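Local coordinates for single-stranded DNA-binding protein (Enterobacter phage Enc34, PDB 5ODK), which binds single-stranded DNA through an OB fold and probably serves in phage DNA replication, at residues V7-V12 against L17-H22; V25-C30 against L170-D175; R150-E155 against R161-L166. One frame throughout, in Å; residues are numbered along the deposited sequence.

From the N terminus, contact 1 comes first. It closes the short hairpin of strands 8-12 and 15-18, at the edge of the curved sheet. Strand 23-26 follows and pairs with strand 15-18, and the chain then enters contact 2. That contact closes a long loop of 139 residues, bringing the corner at Asn27 to the end of strand 159-173. Contact 3 lies within this long loop. It joins strands 144-156 and 159-173 as a hairpin, on the other side of the chain's centre from contact 2. Contacts 1 and 3 also touch directly, where Ser20 O meets Arg150 NH1, a probable hydrogen bond of 2.8 Å.

Contact 1 (V7-V12 against L17-H22); sequences VPAKKV and LYKSGH
Val7 meets Lys19 twice. Val7 O accepts from Lys19 N at 2.8 Å, with the donor nearly in line with the C=O bond. Val7 CG1, set anti to the backbone N (chi1 179°), packs on Lys19 CD at 3.7 Å. The same carbonyl O lies at the edge of the Tyr18 ring. A water joins Val7 N to Ser20 OG, which is also hydrogen-bonded to His22 ND1. At Pro8, Pro8 CG reaches Tyr18 CE1 at 4.1 Å. Lys19 runs extended past this residue, and its CE passes near Pro8 O.

Ala9 brings in a classic beta bulge in the antiparallel hairpin: Ala9 and Lys10 both face Leu17. Leu17 O therefore accepts two N-H groups. Ala9 N, 2.7 Å from Leu17 O, lies in the carbonyl plane on a lone pair. Lys10 N, 3.0 Å from Leu17 O, is tilted 21° from that plane. Ala9 CB also packs on Lys19 CG at 3.9 Å. Past the bulge, Lys10 and Leu17 form a hydrogen-bonded pair, completed by Leu17 N to Lys10 O at 2.8 Å. Their CB atoms lie on the same face of the sheet, where the Leu17 side chain also touches Gln70 of helix 61-76.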
loop_
_atom_site.group_PDB
_atom_site.type_symbol
_atom_site.label_atom_id
_atom_site.label_comp_id
_atom_site.label_asym_id
_atom_site.label_seq_id
_atom_site.Cartn_x
_atom_site.Cartn_y
_atom_site.Cartn_z
ATOM N N VAL A 7 -17.453 0.377 1.822
ATOM C CA VAL A 7 -18.422 1.444 2.027
ATOM C C VAL A 7 -17.620 2.726 2.292
ATOM O O VAL A 7 -16.967 2.832 3.323
ATOM C CB VAL A 7 -19.335 1.172 3.238
ATOM C CG1 VAL A 7 -20.325 2.323 3.446
ATOM C CG2 VAL A 7 -20.079 -0.138 3.073
ATOM N N PRO A 8 -17.631 3.678 1.349
ATOM C CA PRO A 8 -16.831 4.897 1.559
ATOM C C PRO A 8 -17.239 5.708 2.774
ATOM O O PRO A 8 -18.442 5.869 3.030
ATOM C CB PRO A 8 -17.027 5.699 0.261
ATOM C CG PRO A 8 -17.451 4.683 -0.750
ATOM C CD PRO A 8 -18.232 3.646 0.001
ATOM N N ALA A 9 -16.237 6.236 3.484
ATOM C CA ALA A 9 -16.453 7.211 4.539
ATOM C C ALA A 9 -16.071 8.639 4.065
ATOM O O ALA A 9 -16.807 9.589 4.311
ATOM C CB ALA A 9 -15.689 6.824 5.783
ATOM N N LYS A 10 -14.939 8.777 3.379
ATOM C CA LYS A 10 -14.442 10.087 2.943
ATOM C C LYS A 10 -13.619 9.896 1.680
ATOM O O LYS A 10 -12.705 9.098 1.671
ATOM C CB LYS A 10 -13.568 10.723 4.047
ATOM C CG LYS A 10 -12.974 12.115 3.752
ATOM C CD LYS A 10 -14.030 13.218 3.693
ATOM C CE LYS A 10 -13.432 14.573 3.295
ATOM N NZ LYS A 10 -14.446 15.663 3.165
ATOM N N LYS A 11 -13.928 10.640 0.627
ATOM C CA LYS A 11 -13.179 10.653 -0.631
ATOM C C LYS A 11 -12.378 11.975 -0.700
ATOM O O LYS A 11 -12.913 13.056 -0.432
ATOM C CB LYS A 11 -14.178 10.488 -1.795
ATOM C CG LYS A 11 -13.580 10.321 -3.188
ATOM C CD LYS A 11 -14.664 9.976 -4.214
ATOM C CE LYS A 11 -14.117 9.806 -5.631
ATOM N NZ LYS A 11 -13.105 8.711 -5.675
ATOM N N VAL A 12 -11.087 11.879 -0.996
ATOM C CA VAL A 12 -10.203 13.050 -1.200
ATOM C C VAL A 12 -9.450 12.890 -2.515
ATOM O O VAL A 12 -9.538 11.816 -3.126
ATOM C CB VAL A 12 -9.210 13.239 -0.042
ATOM C CG1 VAL A 12 -9.957 13.455 1.255
ATOM C CG2 VAL A 12 -8.264 12.040 0.079
ATOM N N LEU A 17 -11.056 6.865 2.248
ATOM C CA LEU A 17 -11.160 6.174 3.529
ATOM C C LEU A 17 -12.510 5.519 3.563
ATOM O O LEU A 17 -13.529 6.146 3.240
ATOM C CB LEU A 17 -11.031 7.157 4.689
ATOM C CG LEU A 17 -11.247 6.546 6.056
ATOM C CD1 LEU A 17 -10.119 5.576 6.437
ATOM C CD2 LEU A 17 -11.327 7.643 7.077
ATOM N N TYR A 18 -12.532 4.244 3.935
ATOM C CA TYR A 18 -13.753 3.456 4.035
ATOM C C TYR A 18 -14.188 3.345 5.500
ATOM O O TYR A 18 -13.370 3.450 6.430
ATOM C CB TYR A 18 -13.558 2.067 3.364
ATOM C CG TYR A 18 -13.261 2.221 1.906
ATOM C CD1 TYR A 18 -14.290 2.365 0.987
ATOM C CD2 TYR A 18 -11.952 2.298 1.443
ATOM C CE1 TYR A 18 -14.035 2.526 -0.357
ATOM C CE2 TYR A 18 -11.688 2.518 0.098
ATOM C CZ TYR A 18 -12.743 2.614 -0.806
ATOM O OH TYR A 18 -12.479 2.827 -2.144
ATOM N N LYS A 19 -15.470 3.065 5.698
ATOM C CA LYS A 19 -16.020 2.951 7.038
ATOM C C LYS A 19 -15.367 1.872 7.876
ATOM O O LYS A 19 -15.305 1.974 9.087
ATOM C CB LYS A 19 -17.525 2.738 6.998
ATOM C CG LYS A 19 -18.258 3.992 6.553
ATOM C CD LYS A 19 -19.744 3.888 6.797
ATOM C CE LYS A 19 -20.452 5.056 6.141
ATOM N NZ LYS A 19 -21.894 5.113 6.502
ATOM N N SER A 20 -14.902 0.812 7.207
ATOM C CA SER A 20 -14.234 -0.317 7.794
ATOM C C SER A 20 -12.733 -0.082 8.066
ATOM O O SER A 20 -12.029 -0.979 8.537
ATOM C CB SER A 20 -14.397 -1.480 6.812
ATOM O OG SER A 20 -13.956 -1.064 5.521
ATOM N N GLY A 21 -12.229 1.108 7.758
ATOM C CA GLY A 21 -10.831 1.462 7.985
ATOM C C GLY A 21 -9.901 1.202 6.830
ATOM O O GLY A 21 -8.736 1.572 6.867
ATOM N N HIS A 22 -10.401 0.529 5.778
ATOM C CA HIS A 22 -9.636 0.408 4.559
ATOM C C HIS A 22 -9.295 1.762 3.979
ATOM O O HIS A 22 -10.058 2.726 4.191
ATOM C CB HIS A 22 -10.415 -0.404 3.512
ATOM C CG HIS A 22 -10.650 -1.823 3.900
ATOM N ND1 HIS A 22 -11.667 -2.198 4.734
ATOM C CD2 HIS A 22 -10.011 -2.968 3.533
ATOM C CE1 HIS A 22 -11.665 -3.517 4.857
ATOM N NE2 HIS A 22 -10.642 -4.003 4.164
HETATM O O HOH W 1 -16.355 -0.702 4.243
#

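Contact 2 (V25-C30 against L170-D175)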
loop_
_atom_site.group_PDB
_atom_site.type_symbol
_atom_site.label_atom_id
_atom_site.label_comp_id
_atom_site.label_asym_id
_atom_site.label_seq_id
_atom_site.Cartn_x
_atom_site.Cartn_y
_atom_site.Cartn_z
ATOM N N VAL A 25 -5.303 4.174 -1.859
ATOM C CA VAL A 25 -4.329 5.125 -2.368
ATOM C C VAL A 25 -4.336 5.001 -3.870
ATOM O O VAL A 25 -4.111 3.913 -4.418
ATOM C CB VAL A 25 -2.933 4.986 -1.768
ATOM C CG1 VAL A 25 -2.968 5.352 -0.291
ATOM C CG2 VAL A 25 -2.276 3.659 -2.035
ATOM N N SER A 26 -4.668 6.091 -4.551
ATOM C CA SER A 26 -4.884 6.067 -5.994
ATOM C C SER A 26 -3.740 6.715 -6.725
ATOM O O SER A 26 -3.196 7.730 -6.259
ATOM C CB SER A 26 -6.195 6.719 -6.363
ATOM O OG SER A 26 -7.276 6.118 -5.659
ATOM N N ASN A 27 -3.388 6.161 -7.886
ATOM C CA ASN A 27 -2.404 6.777 -8.770
ATOM C C ASN A 27 -1.049 6.940 -8.094
ATOM O O ASN A 27 -0.534 8.048 -7.880
ATOM C CB ASN A 27 -2.977 8.078 -9.314
ATOM C CG ASN A 27 -4.324 7.873 -9.963
ATOM O OD1 ASN A 27 -4.447 7.000 -10.860
ATOM N ND2 ASN A 27 -5.348 8.594 -9.490
ATOM N N VAL A 28 -0.488 5.788 -7.775
ATOM C CA VAL A 28 0.830 5.667 -7.138
ATOM C C VAL A 28 1.688 4.754 -8.006
ATOM O O VAL A 28 1.144 3.926 -8.760
ATOM C CB VAL A 28 0.726 5.163 -5.699
ATOM C CG1 VAL A 28 -0.069 6.158 -4.870
ATOM C CG2 VAL A 28 0.114 3.770 -5.632
ATOM N N ARG A 29 3.006 4.890 -7.912
ATOM C CA ARG A 29 3.867 4.060 -8.739
ATOM C C ARG A 29 4.298 2.850 -7.942
ATOM O O ARG A 29 4.685 2.946 -6.796
ATOM C CB ARG A 29 5.074 4.871 -9.239
ATOM C CG ARG A 29 5.759 4.340 -10.475
ATOM C CD ARG A 29 6.722 5.367 -11.050
ATOM N NE ARG A 29 7.333 4.836 -12.241
ATOM C CZ ARG A 29 8.355 5.379 -12.851
ATOM N NH1 ARG A 29 8.903 6.500 -12.400
ATOM N NH2 ARG A 29 8.850 4.784 -13.915
ATOM N N CYS A 30 4.235 1.677 -8.539
ATOM C CA CYS A 30 4.622 0.529 -7.774
ATOM C C CYS A 30 6.065 0.116 -7.981
ATOM O O CYS A 30 6.708 0.427 -8.987
ATOM C CB CYS A 30 3.720 -0.657 -7.986
ATOM S SG CYS A 30 4.074 -1.614 -9.410
ATOM N N LEU A 170 -4.905 -2.413 -8.512
ATOM C CA LEU A 170 -5.535 -2.112 -9.803
ATOM C C LEU A 170 -4.513 -1.421 -10.686
ATOM O O LEU A 170 -3.991 -0.377 -10.320
ATOM C CB LEU A 170 -6.733 -1.180 -9.611
ATOM C CG LEU A 170 -7.325 -0.485 -10.840
ATOM C CD1 LEU A 170 -7.902 -1.473 -11.836
ATOM C CD2 LEU A 170 -8.351 0.573 -10.467
ATOM N N LYS A 171 -4.245 -1.984 -11.870
ATOM C CA LYS A 171 -3.377 -1.329 -12.814
ATOM C C LYS A 171 -4.046 -0.062 -13.355
ATOM O O LYS A 171 -5.207 -0.096 -13.736
ATOM C CB LYS A 171 -3.015 -2.246 -13.963
ATOM C CG LYS A 171 -2.039 -1.571 -14.897
ATOM C CD LYS A 171 -1.128 -2.431 -15.576
ATOM C CE LYS A 171 -0.120 -1.646 -16.393
ATOM N NZ LYS A 171 0.273 -2.613 -17.415
ATOM N N ARG A 172 -3.295 1.040 -13.363
ATOM C CA ARG A 172 -3.766 2.318 -13.855
ATOM C C ARG A 172 -3.079 2.816 -15.110
ATOM O O ARG A 172 -3.762 3.339 -15.992
ATOM C CB ARG A 172 -3.621 3.376 -12.761
ATOM C CG ARG A 172 -4.544 3.196 -11.577
ATOM C CD ARG A 172 -5.981 3.521 -11.876
ATOM N NE ARG A 172 -6.123 4.962 -12.037
ATOM C CZ ARG A 172 -7.145 5.574 -12.601
ATOM N NH1 ARG A 172 -8.173 4.882 -13.101
ATOM N NH2 ARG A 172 -7.115 6.892 -12.660
ATOM N N LYS A 173 -1.757 2.745 -15.180
ATOM C CA LYS A 173 -1.022 3.293 -16.324
ATOM C C LYS A 173 0.310 2.603 -16.483
ATOM O O LYS A 173 0.924 2.226 -15.497
ATOM C CB LYS A 173 -0.751 4.784 -16.096
ATOM C CG LYS A 173 -0.433 5.606 -17.331
ATOM C CD LYS A 173 -0.301 7.094 -17.001
ATOM C CE LYS A 173 0.657 7.343 -15.837
ATOM N NZ LYS A 173 1.316 8.672 -15.839
ATOM N N ASP A 174 0.745 2.425 -17.732
ATOM C CA ASP A 174 2.089 1.968 -17.995
ATOM C C ASP A 174 3.084 3.119 -17.849
ATOM O O ASP A 174 2.745 4.288 -18.055
ATOM C CB ASP A 174 2.170 1.367 -19.395
ATOM C CG ASP A 174 1.478 0.006 -19.468
ATOM O OD1 ASP A 174 1.923 -0.907 -18.728
ATOM O OD2 ASP A 174 0.489 -0.112 -20.228
ATOM N N ASP A 175 4.312 2.765 -17.495
ATOM C CA ASP A 175 5.423 3.729 -17.439
ATOM C C ASP A 175 6.727 2.935 -17.533
ATOM O O ASP A 175 6.709 1.710 -17.670
ATOM C CB ASP A 175 5.310 4.578 -16.146
ATOM C CG ASP A 175 6.095 5.885 -16.168
ATOM O OD1 ASP A 175 6.872 6.137 -17.103
ATOM O OD2 ASP A 175 5.908 6.626 -15.163
#
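The guanidinium of Arg29 carries the Asp175 carboxylate on one face, and that of Arg172 is met at its edge by Asn27 OD1, close to its plane. In the OB fold the contact joins the corner between strands 23-26 and 28-34 to strand 159-173, across strand 144-156, which pairs with all three. Both segments carry a beta bulge against strand 144-156: a G1 bulge of Asn27 and Val28 facing Val145, where the chain turns its corner, and a classic bulge of Arg172 and Lys173 facing Trp144.

The Arg29 and Asp175 planes are only 10° apart, and Asp175 OD2 sits over the centre of the guanidinium, 3.6 Å from Arg29 CZ. This is a stacked, long salt bridge: no N-H of Arg29 points at the oxygen. Arg29 NE donates a hydrogen bond to Gly142 O and Arg29 NH2 to Glu176 O, while Asp175 OD2 accepts from Trp144 NE1.

Arg172 bends at chi2 and chi3 (-72° and -71°), which folds its tip back to Asn27. Asn27 ND2 donates a hydrogen bond to Asn14 OD1, which should fix the flip of the amide. Asn27 OD1 is gripped side-on by two nitrogens, Arg172 NE at 2.9 Å and, in the carbonyl plane on a lone pair, Arg172 NH2 at 3.2 Å.

Contact 3 (R150-E155 against R161-L166). With PO4 (phosphate ion), chain D.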
loop_
_atom_site.group_PDB
_atom_site.type_symbol
_atom_site.label_atom_id
_atom_site.label_comp_id
_atom_site.label_asym_id
_atom_site.label_seq_id
_atom_site.Cartn_x
_atom_site.Cartn_y
_atom_site.Cartn_z
ATOM N N ARG A 150 -4.937 -1.786 4.502
ATOM C CA ARG A 150 -5.491 -1.455 5.820
ATOM C C ARG A 150 -4.418 -1.697 6.863
ATOM O O ARG A 150 -3.774 -2.737 6.854
ATOM C CB ARG A 150 -6.734 -2.261 6.161
ATOM C CG ARG A 150 -7.464 -1.607 7.335
ATOM C CD ARG A 150 -8.845 -2.161 7.563
ATOM N NE ARG A 150 -8.799 -3.517 8.108
ATOM C CZ ARG A 150 -9.877 -4.182 8.530
ATOM N NH1 ARG A 150 -11.112 -3.667 8.380
ATOM N NH2 ARG A 150 -9.729 -5.369 9.079
ATOM N N PRO A 151 -4.234 -0.740 7.787
ATOM C CA PRO A 151 -3.197 -0.942 8.813
ATOM C C PRO A 151 -3.540 -2.074 9.790
ATOM O O PRO A 151 -4.710 -2.449 9.980
ATOM C CB PRO A 151 -3.240 0.376 9.582
ATOM C CG PRO A 151 -3.821 1.371 8.645
ATOM C CD PRO A 151 -4.892 0.578 7.936
ATOM N N TRP A 152 -2.501 -2.604 10.418
ATOM C CA TRP A 152 -2.621 -3.519 11.553
ATOM C C TRP A 152 -1.389 -3.345 12.435
ATOM O O TRP A 152 -0.348 -2.900 11.981
ATOM C CB TRP A 152 -2.815 -4.974 11.117
ATOM C CG TRP A 152 -1.742 -5.599 10.327
ATOM C CD1 TRP A 152 -1.541 -5.481 8.972
ATOM C CD2 TRP A 152 -0.766 -6.517 10.804
ATOM N NE1 TRP A 152 -0.481 -6.238 8.581
ATOM C CE2 TRP A 152 -0.000 -6.926 9.670
ATOM C CE3 TRP A 152 -0.484 -7.081 12.055
ATOM C CZ2 TRP A 152 1.044 -7.848 9.769
ATOM C CZ3 TRP A 152 0.557 -8.032 12.140
ATOM C CH2 TRP A 152 1.313 -8.391 10.998
ATOM N N SER A 153 -1.549 -3.708 13.697
ATOM C CA SER A 153 -0.508 -3.521 14.680
ATOM C C SER A 153 0.152 -4.844 15.033
ATOM O O SER A 153 -0.502 -5.890 15.118
ATOM C CB SER A 153 -1.066 -2.830 15.925
ATOM O OG SER A 153 -2.168 -3.538 16.434
ATOM N N GLN A 154 1.454 -4.775 15.272
ATOM C CA GLN A 154 2.243 -5.945 15.609
ATOM C C GLN A 154 3.164 -5.675 16.781
ATOM O O GLN A 154 3.817 -4.651 16.817
ATOM C CB GLN A 154 3.005 -6.408 14.381
ATOM C CG GLN A 154 3.710 -7.749 14.540
ATOM C CD GLN A 154 4.349 -8.162 13.241
ATOM O OE1 GLN A 154 5.020 -7.341 12.595
ATOM N NE2 GLN A 154 4.168 -9.427 12.859
ATOM N N GLU A 155 3.208 -6.618 17.704
ATOM C CA GLU A 155 4.085 -6.534 18.850
ATOM C C GLU A 155 4.607 -7.932 19.137
ATOM O O GLU A 155 3.843 -8.832 19.511
ATOM C CB GLU A 155 3.295 -6.006 20.038
ATOM C CG GLU A 155 4.065 -5.892 21.345
ATOM C CD GLU A 155 3.197 -5.521 22.524
ATOM O OE1 GLU A 155 1.961 -5.721 22.462
ATOM O OE2 GLU A 155 3.753 -5.043 23.525
ATOM N N ARG A 161 5.370 -2.565 15.573
ATOM C CA ARG A 161 5.220 -2.017 14.221
ATOM C C ARG A 161 3.772 -1.683 13.945
ATOM O O ARG A 161 2.847 -2.311 14.515
ATOM C CB ARG A 161 5.703 -3.012 13.135
ATOM C CG ARG A 161 7.193 -3.367 13.156
ATOM C CD ARG A 161 7.553 -4.359 12.032
ATOM N NE ARG A 161 9.010 -4.508 11.766
ATOM C CZ ARG A 161 9.857 -5.332 12.401
ATOM N NH1 ARG A 161 9.458 -6.148 13.370
ATOM N NH2 ARG A 161 11.142 -5.344 12.062
ATOM N N ILE A 162 3.562 -0.740 13.021
ATOM C CA ILE A 162 2.271 -0.627 12.352
ATOM C C ILE A 162 2.540 -1.002 10.890
ATOM O O ILE A 162 3.299 -0.345 10.190
ATOM C CB ILE A 162 1.620 0.765 12.428
ATOM C CG1 ILE A 162 1.472 1.234 13.907
ATOM C CG2 ILE A 162 0.274 0.762 11.725
ATOM C CD1 ILE A 162 0.580 0.363 14.769
ATOM N N ASN A 163 1.906 -2.087 10.473
ATOM C CA ASN A 163 2.052 -2.668 9.151
ATOM C C ASN A 163 0.818 -2.348 8.335
ATOM O O ASN A 163 -0.193 -1.860 8.854
ATOM C CB ASN A 163 2.198 -4.185 9.295
ATOM C CG ASN A 163 3.419 -4.598 10.032
ATOM O OD1 ASN A 163 4.470 -3.992 9.883
ATOM N ND2 ASN A 163 3.254 -5.590 10.913
ATOM N N ALA A 164 0.864 -2.675 7.035
ATOM C CA ALA A 164 -0.284 -2.500 6.148
ATOM C C ALA A 164 -0.594 -3.827 5.425
ATOM O O ALA A 164 0.292 -4.399 4.769
ATOM C CB ALA A 164 -0.034 -1.416 5.129
ATOM N N ASN A 165 -1.818 -4.283 5.567
ATOM C CA ASN A 165 -2.329 -5.380 4.746
ATOM C C ASN A 165 -2.550 -4.869 3.335
ATOM O O ASN A 165 -3.095 -3.800 3.122
ATOM C CB ASN A 165 -3.658 -5.910 5.285
ATOM C CG ASN A 165 -3.496 -6.848 6.449
ATOM O OD1 ASN A 165 -2.624 -7.708 6.401
ATOM N ND2 ASN A 165 -4.322 -6.674 7.488
ATOM N N LEU A 166 -2.153 -5.701 2.375
ATOM C CA LEU A 166 -2.351 -5.458 0.949
ATOM C C LEU A 166 -3.576 -6.203 0.498
ATOM O O LEU A 166 -3.564 -7.433 0.483
ATOM C CB LEU A 166 -1.132 -5.921 0.174
ATOM C CG LEU A 166 -1.187 -5.728 -1.334
ATOM C CD1 LEU A 166 -1.359 -4.279 -1.694
ATOM C CD2 LEU A 166 0.056 -6.303 -1.980
HETATM P P PO4 D . -6.886 -6.794 11.393
HETATM O O1 PO4 D . -7.282 -6.469 10.036
HETATM O O2 PO4 D . -8.206 -7.160 12.081
HETATM O O3 PO4 D . -5.852 -7.929 11.510
HETATM O O4 PO4 D . -6.327 -5.567 12.139
HETATM O O HOH W 2 -6.123 -4.582 8.608
HETATM O O HOH W 3 0.834 -7.188 6.232
#
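Trp152 meets Asn163, its partner across the hairpin, and Asn165, two residues further along the same strand. Trp152 CB is 3.7 Å from O4 of a bound phosphate. CG sits between the backbone N and the carbonyl carbon (chi1 62°), which swings the indole over strand 161-166. Trp152 CD1 comes next and touches Asn165 ND2 at 3.4 Å, with the ring and amide planes 15° apart. NE1 gives its proton to a water, which in turn donates to Ala164 O. NE1 and CE2 have Asn163 CB over them, in a CH-pi contact 3.7 Å from the centroid of the Trp152 five-membered ring. Farther out, CZ2 and CH2 have Asn163 ND2 over their face, Trp152 CZ2 at 3.4 Å from Asn163 ND2.

Asn163 ND2 also donates to Gln154 OE1 at 3.0 Å. The donor stands well above the Gln154 carbonyl plane, and the two amide planes are nearly perpendicular. The Asn163 amide stands steeply to the indole, and this bond should help to fix its rotation.

At the Arg150 end of the pair of strands, Arg150 NH2 donates a hydrogen bond to phosphate O1 at 2.8 Å. A water links Arg150 NE, Asn165 ND2 and the same O1. On the reverse face, Pro151 CB packs on Ile162 CG2, while Ser153 OG is hydrogen-bonded to His78 ND1.

Six backbone bonds join the pairs Arg150-Asn165, Trp152-Asn163 and Gln154-Arg161. This is a strongly twisted antiparallel hairpin of the OB fold, in unbroken register. The phosphate probably came from the crystallisation liquor, but an arginine beside a partly exposed tryptophan is consistent with a surface for single-stranded DNA.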